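Side-chain contact in 16S rRNA methylase (Uncultured bacterium, PDB 7JLZ), which probably methylates N1 of adenine 1408 in the 16S rRNA of the small ribosomal subunit, a modification associated with aminoglycoside resistance: residues V18-A23 with G48-G53. Residues are numbered along the deposited sequence; the frame is centred on the assembly and turned at random.
Sequences VNILNA and GTLFIG
Leu50 meets helix 14-21 with a single methyl, CD2, which lies 3.8 Å from CD2 of Leu21 and 3.9 Å from CG2 of Ile20. Leu50 leaves the strand toward the helix with CG anti to the backbone N (chi1 177°), which carries its branched end out to the two neighbours; each crosses it at about a right angle. A leucine suits this place because it branches at CG, one carbon beyond the branch of an isoleucine; with the CA atoms of Leu21 and Leu50 7.4 Å apart, the two side chains meet at their CD2 methyls. Leu50, buried, also touches Tyr24. Strand 49-55 belongs to the parallel part of the mixed seven-stranded sheet of the Rossmann-like methyltransferase fold, and the helix packs on one face of it; Phe51 points to the other, against helix 37-45. Leu21 sets out across the line to the strand, but its long, forked end swings nearer, and CD2 also reaches CD1 of Ile52, a looser touch at 4.4 Å. The beta-branched Ile52 fits an extended strand and also touches Val27, Ile77, Ile79 and Leu90. Branching at CB lets Ile20 turn its CG2 methyl to Leu50 while the longer CG1-CD1 arm extends elsewhere.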
ATOM      1  N   VAL A  18      14.399  10.129  10.075  1.00 30.46           N
ATOM      2  CA  VAL A  18      13.672  10.636  11.236  1.00 29.77           C
ATOM      3  C   VAL A  18      13.441  12.139  11.114  1.00 32.28           C
ATOM      4  O   VAL A  18      12.360  12.646  11.440  1.00 33.89           O
ATOM      5  CB  VAL A  18      14.427  10.265  12.528  1.00 37.28           C
ATOM      6  CG1 VAL A  18      13.957  11.109  13.694  1.00 38.10           C
ATOM      7  CG2 VAL A  18      14.211   8.797  12.806  1.00 37.25           C
ATOM      8  N   ASN A  19      14.441  12.873  10.618  1.00 34.57           N
ATOM      9  CA  ASN A  19      14.265  14.304  10.393  1.00 39.01           C
ATOM     10  C   ASN A  19      13.142  14.573   9.397  1.00 37.56           C
ATOM     11  O   ASN A  19      12.436  15.585   9.505  1.00 39.50           O
ATOM     12  CB  ASN A  19      15.573  14.913   9.897  1.00 43.15           C
ATOM     13  CG  ASN A  19      16.674  14.861  10.944  1.00 50.09           C
ATOM     14  OD1 ASN A  19      16.410  14.916  12.140  1.00 47.93           O
ATOM     15  ND2 ASN A  19      17.919  14.757  10.491  1.00 55.43           N
ATOM     16  N   ILE A  20      12.950  13.668   8.443  1.00 31.43           N
ATOM     17  CA  ILE A  20      11.892  13.828   7.450  1.00 34.18           C
ATOM     18  C   ILE A  20      10.532  13.489   8.046  1.00 35.53           C
ATOM     19  O   ILE A  20       9.581  14.271   7.934  1.00 39.74           O
ATOM     20  CB  ILE A  20      12.203  12.960   6.222  1.00 28.20           C
ATOM     21  CG1 ILE A  20      13.457  13.481   5.516  1.00 31.67           C
ATOM     22  CG2 ILE A  20      11.001  12.900   5.264  1.00 29.57           C
ATOM     23  CD1 ILE A  20      13.919  12.579   4.411  1.00 33.19           C
ATOM     24  N   LEU A  21      10.424  12.322   8.696  1.00 30.28           N
ATOM     25  CA  LEU A  21       9.155  11.911   9.294  1.00 36.03           C
ATOM     26  C   LEU A  21       8.641  12.945  10.282  1.00 34.89           C
ATOM     27  O   LEU A  21       7.434  13.203  10.357  1.00 37.68           O
ATOM     28  CB  LEU A  21       9.309  10.566  10.005  1.00 33.29           C
ATOM     29  CG  LEU A  21       9.790   9.384   9.174  1.00 33.63           C
ATOM     30  CD1 LEU A  21      10.072   8.193  10.086  1.00 35.98           C
ATOM     31  CD2 LEU A  21       8.763   9.029   8.113  1.00 37.06           C
ATOM     32  N   ASN A  22       9.542  13.538  11.064  1.00 34.46           N
ATOM     33  CA  ASN A  22       9.111  14.433  12.127  1.00 40.94           C
ATOM     34  C   ASN A  22       8.493  15.720  11.600  1.00 41.63           C
ATOM     35  O   ASN A  22       7.813  16.423  12.358  1.00 44.14           O
ATOM     36  CB  ASN A  22      10.290  14.749  13.042  1.00 42.20           C
ATOM     37  CG  ASN A  22      10.636  13.589  13.950  1.00 47.69           C
ATOM     38  OD1 ASN A  22       9.900  12.601  14.015  1.00 44.44           O
ATOM     39  ND2 ASN A  22      11.749  13.707  14.675  1.00 46.13           N
ATOM     40  N   ALA A  23       8.709  16.042  10.326  1.00 40.60           N
ATOM     41  CA  ALA A  23       8.125  17.237   9.736  1.00 44.34           C
ATOM     42  C   ALA A  23       6.643  17.087   9.425  1.00 41.70           C
ATOM     43  O   ALA A  23       5.984  18.099   9.159  1.00 46.43           O
ATOM     44  CB  ALA A  23       8.881  17.609   8.462  1.00 42.79           C
ATOM     45  N   GLY A  48      -0.113  17.817   4.026  1.00 38.43           N
ATOM     46  CA  GLY A  48       0.240  17.548   5.407  1.00 41.75           C
ATOM     47  C   GLY A  48       0.640  16.122   5.715  1.00 42.97           C
ATOM     48  O   GLY A  48       1.093  15.835   6.827  1.00 39.67           O
ATOM     49  N   THR A  49       0.488  15.215   4.761  1.00 39.42           N
ATOM     50  CA  THR A  49       0.800  13.806   4.949  1.00 38.53           C
ATOM     51  C   THR A  49       2.003  13.427   4.095  1.00 36.27           C
ATOM     52  O   THR A  49       2.110  13.845   2.938  1.00 36.41           O
ATOM     53  CB  THR A  49      -0.414  12.937   4.582  1.00 35.75           C
ATOM     54  OG1 THR A  49      -1.507  13.243   5.465  1.00 37.03           O
ATOM     55  CG2 THR A  49      -0.079  11.466   4.682  1.00 32.89           C
ATOM     56  N   LEU A  50       2.915  12.643   4.664  1.00 31.39           N
ATOM     57  CA  LEU A  50       4.025  12.087   3.897  1.00 31.77           C
ATOM     58  C   LEU A  50       3.599  10.741   3.323  1.00 28.66           C
ATOM     59  O   LEU A  50       3.184   9.846   4.069  1.00 30.26           O
ATOM     60  CB  LEU A  50       5.268  11.935   4.774  1.00 26.65           C
ATOM     61  CG  LEU A  50       6.500  11.301   4.116  1.00 28.10           C
ATOM     62  CD1 LEU A  50       7.046  12.166   2.994  1.00 28.87           C
ATOM     63  CD2 LEU A  50       7.579  11.048   5.183  1.00 31.69           C
ATOM     64  N   PHE A  51       3.701  10.588   2.007  1.00 24.42           N
ATOM     65  CA  PHE A  51       3.352   9.338   1.345  1.00 22.27           C
ATOM     66  C   PHE A  51       4.615   8.637   0.866  1.00 25.91           C
ATOM     67  O   PHE A  51       5.439   9.237   0.165  1.00 26.20           O
ATOM     68  CB  PHE A  51       2.401   9.585   0.164  1.00 25.56           C
ATOM     69  CG  PHE A  51       1.064  10.147   0.580  1.00 27.21           C
ATOM     70  CD1 PHE A  51       0.897  11.511   0.750  1.00 24.97           C
ATOM     71  CD2 PHE A  51      -0.018   9.307   0.824  1.00 27.49           C
ATOM     72  CE1 PHE A  51      -0.320  12.036   1.152  1.00 29.00           C
ATOM     73  CE2 PHE A  51      -1.251   9.837   1.223  1.00 26.84           C
ATOM     74  CZ  PHE A  51      -1.394  11.200   1.389  1.00 29.27           C
ATOM     75  N   ILE A  52       4.743   7.357   1.209  1.00 23.12           N
ATOM     76  CA  ILE A  52       5.934   6.573   0.914  1.00 22.30           C
ATOM     77  C   ILE A  52       5.529   5.365   0.088  1.00 23.68           C
ATOM     78  O   ILE A  52       4.827   4.483   0.592  1.00 27.36           O
ATOM     79  CB  ILE A  52       6.634   6.111   2.201  1.00 22.23           C
ATOM     80  CG1 ILE A  52       6.899   7.323   3.093  1.00 23.52           C
ATOM     81  CG2 ILE A  52       7.889   5.336   1.847  1.00 22.84           C
ATOM     82  CD1 ILE A  52       7.587   6.979   4.431  1.00 29.10           C
ATOM     83  N   GLY A  53       6.004   5.292  -1.153  1.00 21.86           N
ATOM     84  CA  GLY A  53       5.810   4.108  -1.981  1.00 23.14           C
ATOM     85  C   GLY A  53       7.018   3.191  -1.899  1.00 24.55           C
ATOM     86  O   GLY A  53       8.158   3.655  -1.924  1.00 26.13           O
TER